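Local coordinates for 3-dehydroshikimate dehydratase (Bacillus anthracis, PDB 3DX5), which catalyses the manganese-dependent dehydration of 3-dehydroshikimate to 3,4-dihydroxybenzoate, a building block of the siderophore petrobactin, at residues A[31-36]-A[194-199]; A[37-42]-A[65-70]. All coordinates share one frame; numbering follows the deposited sequence. Where two conformers were deposited one is given.

Contact 1 (A[31-36]-A[194-199]); sequences GIELWG and IQHYHF. With MN (manganese (II) ion), chain B.
At the manganese site in the interior of the TIM barrel, Glu33 of strand 31-35 reaches across to His198 of strand 194-202 and grips the imidazole nitrogen turned away from the metal. His198 ND1 binds the manganese ion at 2.3 Å, which leaves NE2 as the donor to the carboxylate. The main bond runs from His198 NE2 to Glu33 OE2, 2.8 Å with an N-H...O angle of 150°, and it uses the syn lone pair of OE2. A weak, more bent branch goes from His198 NE2 to Glu33 OE1 (3.0 Å). Carboxylate and imidazole planes lie only 17° apart, so the acid meets the ring edge almost coplanar with it; held at ND1 by the metal and at NE2 by the acid, the imidazole has its rotation restrained at both nitrogens. These strands are not paired with each other in the barrel wall: their closest CA atoms, Glu33 CA and His196 CA, are 10.0 Å apart, and the side chains span the interior between them. The reach comes from a stretched glutamate, with CG anti to the backbone N (chi1 166°) and the chain extended beyond it. Glu33 is a second-shell residue here; the first shell is completed on the protein side by Glu142, Asp172 and Glu253. The buried carboxylate oxygens of Glu33 have further partners, Ser251 OG for OE1 and Ser68 OG for OE2. Glu33 OE1 also lies 3.5 Å from His196 CE1, approaching that ring obliquely. The His196 ring is held at both nitrogens, ND1 donating to Tyr197 O at 3.1 Å and NE2 bonding to Thr65 OG1.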
loop_
_atom_site.group_PDB
_atom_site.type_symbol
_atom_site.label_atom_id
_atom_site.label_comp_id
_atom_site.label_asym_id
_atom_site.label_seq_id
_atom_site.Cartn_x
_atom_site.Cartn_y
_atom_site.Cartn_z
ATOM N N GLY A 31 18.461 -12.509 6.441
ATOM C CA GLY A 31 18.448 -11.311 5.635
ATOM C C GLY A 31 17.098 -10.624 5.678
ATOM O O GLY A 31 16.066 -11.244 6.046
ATOM N N ILE A 32 17.119 -9.336 5.337
ATOM C CA ILE A 32 15.884 -8.562 5.145
ATOM C C ILE A 32 15.960 -7.925 3.753
ATOM O O ILE A 32 16.954 -7.277 3.416
ATOM C CB ILE A 32 15.718 -7.496 6.248
ATOM C CG1 ILE A 32 15.452 -8.203 7.593
ATOM C CG2 ILE A 32 14.576 -6.510 5.881
ATOM C CD1 ILE A 32 15.634 -7.262 8.796
ATOM N N GLU A 33 14.915 -8.121 2.958
ATOM C CA GLU A 33 14.805 -7.478 1.659
ATOM C C GLU A 33 13.916 -6.277 1.915
ATOM O O GLU A 33 12.701 -6.401 2.268
ATOM C CB GLU A 33 14.194 -8.446 0.615
ATOM C CG GLU A 33 13.731 -7.731 -0.693
ATOM C CD GLU A 33 13.096 -8.698 -1.707
ATOM O OE1 GLU A 33 13.251 -9.944 -1.560
ATOM O OE2 GLU A 33 12.420 -8.220 -2.661
ATOM N N LEU A 34 14.518 -5.100 1.770
ATOM C CA LEU A 34 13.890 -3.874 2.209
ATOM C C LEU A 34 13.192 -3.221 1.033
ATOM O O LEU A 34 13.854 -2.890 0.031
ATOM C CB LEU A 34 14.953 -2.921 2.768
ATOM C CG LEU A 34 14.522 -1.667 3.509
ATOM C CD1 LEU A 34 13.526 -1.880 4.599
ATOM C CD2 LEU A 34 15.823 -1.093 4.104
ATOM N N TRP A 35 11.886 -2.988 1.161
ATOM C CA TRP A 35 11.124 -2.283 0.124
ATOM C C TRP A 35 11.676 -0.845 -0.004
ATOM O O TRP A 35 11.985 -0.213 1.016
ATOM C CB TRP A 35 9.676 -2.234 0.594
ATOM C CG TRP A 35 8.628 -2.062 -0.467
ATOM C CD1 TRP A 35 8.737 -2.292 -1.835
ATOM C CD2 TRP A 35 7.267 -1.665 -0.228
ATOM N NE1 TRP A 35 7.507 -2.044 -2.444
ATOM C CE2 TRP A 35 6.601 -1.659 -1.479
ATOM C CE3 TRP A 35 6.548 -1.323 0.937
ATOM C CZ2 TRP A 35 5.240 -1.307 -1.598
ATOM C CZ3 TRP A 35 5.198 -0.968 0.816
ATOM C CH2 TRP A 35 4.564 -0.964 -0.443
ATOM N N GLY A 36 11.831 -0.349 -1.233
ATOM C CA GLY A 36 12.471 0.924 -1.481
ATOM C C GLY A 36 11.818 2.084 -0.751
ATOM O O GLY A 36 12.524 2.950 -0.194
ATOM N N ILE A 194 21.572 -15.196 -11.908
ATOM C CA ILE A 194 20.724 -15.113 -10.706
ATOM C C ILE A 194 21.502 -14.555 -9.503
ATOM O O ILE A 194 22.619 -15.001 -9.244
ATOM C CB ILE A 194 20.163 -16.500 -10.345
ATOM C CG1 ILE A 194 19.113 -16.926 -11.385
ATOM C CG2 ILE A 194 19.571 -16.551 -8.856
ATOM C CD1 ILE A 194 18.818 -18.383 -11.244
ATOM N N GLN A 195 20.910 -13.619 -8.757
ATOM C CA GLN A 195 21.538 -13.158 -7.505
ATOM C C GLN A 195 20.610 -13.261 -6.297
ATOM O O GLN A 195 21.045 -13.048 -5.155
ATOM C CB GLN A 195 22.040 -11.723 -7.642
ATOM C CG GLN A 195 23.118 -11.554 -8.699
ATOM C CD GLN A 195 24.505 -11.870 -8.190
ATOM O OE1 GLN A 195 24.852 -13.027 -7.945
ATOM N NE2 GLN A 195 25.322 -10.829 -8.040
ATOM N N HIS A 196 19.337 -13.578 -6.546
ATOM C CA HIS A 196 18.310 -13.560 -5.486
ATOM C C HIS A 196 17.109 -14.381 -5.936
ATOM O O HIS A 196 16.877 -14.557 -7.153
ATOM C CB HIS A 196 17.870 -12.097 -5.183
ATOM C CG HIS A 196 17.481 -11.827 -3.749
ATOM N ND1 HIS A 196 16.299 -12.269 -3.188
ATOM C CD2 HIS A 196 18.083 -11.082 -2.793
ATOM C CE1 HIS A 196 16.204 -11.835 -1.942
ATOM N NE2 HIS A 196 17.276 -11.107 -1.680
ATOM N N TYR A 197 16.356 -14.910 -4.979
ATOM C CA TYR A 197 15.071 -15.579 -5.311
ATOM C C TYR A 197 13.906 -14.957 -4.543
ATOM O O TYR A 197 14.100 -14.380 -3.486
ATOM C CB TYR A 197 15.064 -17.073 -4.952
ATOM C CG TYR A 197 16.315 -17.801 -5.350
ATOM C CD1 TYR A 197 16.492 -18.252 -6.657
ATOM C CD2 TYR A 197 17.341 -18.045 -4.404
ATOM C CE1 TYR A 197 17.653 -18.920 -7.035
ATOM C CE2 TYR A 197 18.490 -18.731 -4.763
ATOM C CZ TYR A 197 18.637 -19.151 -6.091
ATOM O OH TYR A 197 19.777 -19.834 -6.474
ATOM N N HIS A 198 12.704 -15.137 -5.080
ATOM C CA HIS A 198 11.433 -14.945 -4.371
ATOM C C HIS A 198 10.730 -16.280 -4.345
ATOM O O HIS A 198 10.612 -16.930 -5.391
ATOM C CB HIS A 198 10.544 -13.926 -5.120
ATOM C CG HIS A 198 10.855 -12.502 -4.783
ATOM N ND1 HIS A 198 10.130 -11.433 -5.286
ATOM C CD2 HIS A 198 11.811 -11.971 -3.981
ATOM C CE1 HIS A 198 10.623 -10.308 -4.794
ATOM N NE2 HIS A 198 11.646 -10.608 -4.001
ATOM N N PHE A 199 10.242 -16.674 -3.172
ATOM C CA PHE A 199 9.499 -17.909 -2.996
ATOM C C PHE A 199 8.072 -17.550 -2.558
ATOM O O PHE A 199 7.877 -16.995 -1.470
ATOM C CB PHE A 199 10.099 -18.743 -1.843
ATOM C CG PHE A 199 11.385 -19.510 -2.178
ATOM C CD1 PHE A 199 12.052 -19.346 -3.388
ATOM C CD2 PHE A 199 11.953 -20.344 -1.221
ATOM C CE1 PHE A 199 13.241 -20.047 -3.658
ATOM C CE2 PHE A 199 13.134 -21.056 -1.473
ATOM C CZ PHE A 199 13.781 -20.908 -2.702
HETATM MN MN MN B . 8.191 -11.266 -6.465
#

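Contact 2 (A[37-42]-A[65-70]); sequences THAQNL and TMISDY. With DHB (3,4-dihydroxybenzoic acid), chain D.
Helix 36-45 runs past the C-terminal half of strand 64-68 with its backbone close to the strand, Ala39 CA lying 7.4 Å from Ile67 CA and Thr37 CA 7.5 Å from Asp69 CA. The apolar part of the contact is a single methyl-to-methyl approach: Ala39 CB, directed at the strand, meets the CG2 branch of Ile67 at 4.4 Å. With only a methyl on the helix side, the backbones can come this close at Ala39 and Ile67. Nearer the helix start, the carboxylate of Asp69 comes up to the first turn, where Asp69 OD1 is 4.3 Å from Thr37 N. That is too long for a hydrogen bond, although the nearby helix N-terminus would probably stabilise the negative charge. The other oxygen is engaged more firmly: Asp69 OD2 accepts from Tyr70 N at 2.7 Å on its anti lone pair, with a rather bent N-H...O angle of 131°, and forms a salt bridge with Lys85. This bond lies just where the strand gives way to the loop carrying Tyr70, a substrate-binding residue. With CG beside the backbone N (chi1 -48°), the Tyr70 phenol is turned towards the ligand, and its OH donates to O1 of 3,4-dihydroxybenzoic acid at 2.5 Å. Ligand O1 lies in the plane of the phenol ring, at its edge. At the helix start, Thr37 OG1 bonds to His12 O of the second subunit, placing this end of the helix at the dimer interface. Helix 79-96 packs against the contact through Phe96 on Ala39 and Leu89 on Asp69, while Ile67 also touches Ile101 of the adjoining parallel strand 100-103.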
loop_
_atom_site.group_PDB
_atom_site.type_symbol
_atom_site.label_atom_id
_atom_site.label_comp_id
_atom_site.label_asym_id
_atom_site.label_seq_id
_atom_site.Cartn_x
_atom_site.Cartn_y
_atom_site.Cartn_z
ATOM N N THR A 37 10.475 2.111 -0.699
ATOM C CA THR A 37 9.809 3.210 -0.000
ATOM C C THR A 37 10.071 3.185 1.513
ATOM O O THR A 37 10.173 4.249 2.159
ATOM C CB THR A 37 8.273 3.257 -0.288
ATOM O OG1 THR A 37 7.757 4.440 0.311
ATOM C CG2 THR A 37 7.539 2.002 0.324
ATOM N N HIS A 38 10.183 1.973 2.088
ATOM C CA HIS A 38 10.571 1.819 3.483
ATOM C C HIS A 38 11.999 2.319 3.743
ATOM O O HIS A 38 12.219 3.048 4.716
ATOM C CB HIS A 38 10.465 0.346 3.912
ATOM C CG HIS A 38 9.044 -0.137 4.056
ATOM N ND1 HIS A 38 8.718 -1.471 4.174
ATOM C CD2 HIS A 38 7.870 0.545 4.096
ATOM C CE1 HIS A 38 7.411 -1.586 4.352
ATOM N NE2 HIS A 38 6.872 -0.381 4.286
ATOM N N ALA A 39 12.954 1.912 2.890
ATOM C CA ALA A 39 14.339 2.403 2.943
ATOM C C ALA A 39 14.390 3.953 2.929
ATOM O O ALA A 39 15.040 4.590 3.775
ATOM C CB ALA A 39 15.149 1.828 1.731
ATOM N N GLN A 40 13.698 4.552 1.968
ATOM C CA GLN A 40 13.703 5.996 1.778
ATOM C C GLN A 40 13.119 6.702 2.985
ATOM O O GLN A 40 13.661 7.709 3.462
ATOM C CB GLN A 40 12.896 6.354 0.517
ATOM C CG GLN A 40 12.711 7.896 0.307
ATOM C CD GLN A 40 14.046 8.626 -0.005
ATOM O OE1 GLN A 40 15.054 8.011 -0.368
ATOM N NE2 GLN A 40 14.038 9.939 0.153
ATOM N N ASN A 41 11.997 6.208 3.478
ATOM C CA ASN A 41 11.404 6.879 4.627
ATOM C C ASN A 41 12.182 6.706 5.918
ATOM O O ASN A 41 12.154 7.592 6.764
ATOM C CB ASN A 41 9.927 6.513 4.781
ATOM C CG ASN A 41 9.061 7.171 3.711
ATOM O OD1 ASN A 41 8.366 6.504 2.928
ATOM N ND2 ASN A 41 9.122 8.471 3.658
ATOM N N LEU A 42 12.873 5.576 6.080
ATOM C CA LEU A 42 13.757 5.420 7.253
ATOM C C LEU A 42 14.880 6.452 7.186
ATOM O O LEU A 42 15.183 7.121 8.189
ATOM C CB LEU A 42 14.335 4.007 7.337
ATOM C CG LEU A 42 13.322 2.899 7.678
ATOM C CD1 LEU A 42 13.983 1.519 7.466
ATOM C CD2 LEU A 42 12.801 3.037 9.119
ATOM N N THR A 65 19.473 -7.633 2.215
ATOM C CA THR A 65 19.853 -8.450 1.044
ATOM C C THR A 65 19.770 -7.674 -0.279
ATOM O O THR A 65 20.471 -8.000 -1.265
ATOM C CB THR A 65 18.997 -9.776 0.915
ATOM O OG1 THR A 65 17.661 -9.468 0.472
ATOM C CG2 THR A 65 18.885 -10.496 2.239
HETATM N N MSE A 66 18.912 -6.658 -0.296
HETATM C CA MSE A 66 18.505 -5.995 -1.525
HETATM C C MSE A 66 17.523 -4.905 -1.150
HETATM O O MSE A 66 16.789 -5.036 -0.159
HETATM C CB MSE A 66 17.813 -7.012 -2.451
HETATM C CG MSE A 66 17.320 -6.452 -3.813
HETATM SE SE MSE A 66 17.039 -7.934 -5.110
HETATM C CE MSE A 66 15.502 -8.802 -4.266
ATOM N N ILE A 67 17.491 -3.843 -1.946
ATOM C CA ILE A 67 16.396 -2.888 -1.873
ATOM C C ILE A 67 15.522 -3.098 -3.102
ATOM O O ILE A 67 16.032 -3.093 -4.243
ATOM C CB ILE A 67 16.931 -1.452 -1.826
ATOM C CG1 ILE A 67 17.680 -1.270 -0.480
ATOM C CG2 ILE A 67 15.782 -0.476 -1.975
ATOM C CD1 ILE A 67 18.598 -0.076 -0.455
ATOM N N SER A 68 14.219 -3.256 -2.887
ATOM C CA SER A 68 13.328 -3.609 -3.980
ATOM C C SER A 68 12.400 -2.461 -4.356
ATOM O O SER A 68 11.587 -1.995 -3.552
ATOM C CB SER A 68 12.578 -4.900 -3.647
ATOM O OG SER A 68 13.530 -5.885 -3.281
ATOM N N ASP A 69 12.552 -1.984 -5.586
ATOM C CA ASP A 69 11.882 -0.780 -5.992
ATOM C C ASP A 69 11.338 -0.936 -7.404
ATOM O O ASP A 69 11.060 -2.060 -7.829
ATOM C CB ASP A 69 12.832 0.417 -5.830
ATOM C CG ASP A 69 12.075 1.710 -5.459
ATOM O OD1 ASP A 69 12.459 2.359 -4.458
ATOM O OD2 ASP A 69 11.096 2.080 -6.170
ATOM N N TYR A 70 11.165 0.180 -8.110
ATOM C CA TYR A 70 10.443 0.233 -9.386
ATOM C C TYR A 70 11.088 1.382 -10.126
ATOM O O TYR A 70 11.019 2.517 -9.673
ATOM C CB TYR A 70 8.926 0.552 -9.158
ATOM C CG TYR A 70 8.281 -0.305 -8.060
ATOM C CD1 TYR A 70 7.651 -1.529 -8.373
ATOM C CD2 TYR A 70 8.334 0.088 -6.696
ATOM C CE1 TYR A 70 7.094 -2.338 -7.356
ATOM C CE2 TYR A 70 7.819 -0.728 -5.696
ATOM C CZ TYR A 70 7.194 -1.930 -6.030
ATOM O OH TYR A 70 6.652 -2.729 -5.027
HETATM C C1 DHB D . 5.454 -7.250 -6.361
HETATM C C2 DHB D . 6.179 -8.431 -6.490
HETATM C C3 DHB D . 5.547 -9.607 -6.907
HETATM O O3 DHB D . 6.192 -10.807 -7.062
HETATM C C4 DHB D . 4.119 -9.555 -7.232
HETATM O O4 DHB D . 3.546 -10.709 -7.639
HETATM C C5 DHB D . 3.412 -8.361 -7.128
HETATM C C6 DHB D . 4.095 -7.214 -6.685
HETATM C C DHB D . 6.170 -5.997 -5.885
HETATM O O1 DHB D . 5.618 -4.896 -5.782
HETATM O O2 DHB D . 7.451 -6.072 -5.533
#

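Contacts 1 and 2, with centres about 11 Å apart, share a stretch of barrel wall: strand 31-35 runs straight into helix 36-45 and lies parallel beside strand 64-68. Two probable hydrogen bonds join them: Glu33 OE2 to Ser68 OG between adjacent strands, and His196 NE2 to Thr65 OG1 across the interior, both 2.7 Å. At the start of helix 36-45, Gly36 CA packs 3.3 Å from Asp69 OD1. The contacts serve different ends of the bound product: His198 in contact 1 belongs to the manganese site, whereas Tyr70 in contact 2 holds the carboxylate. Ligand O3 lies 2.1 Å from the manganese ion, and Trp35 NE1 bonds to Tyr70 OH.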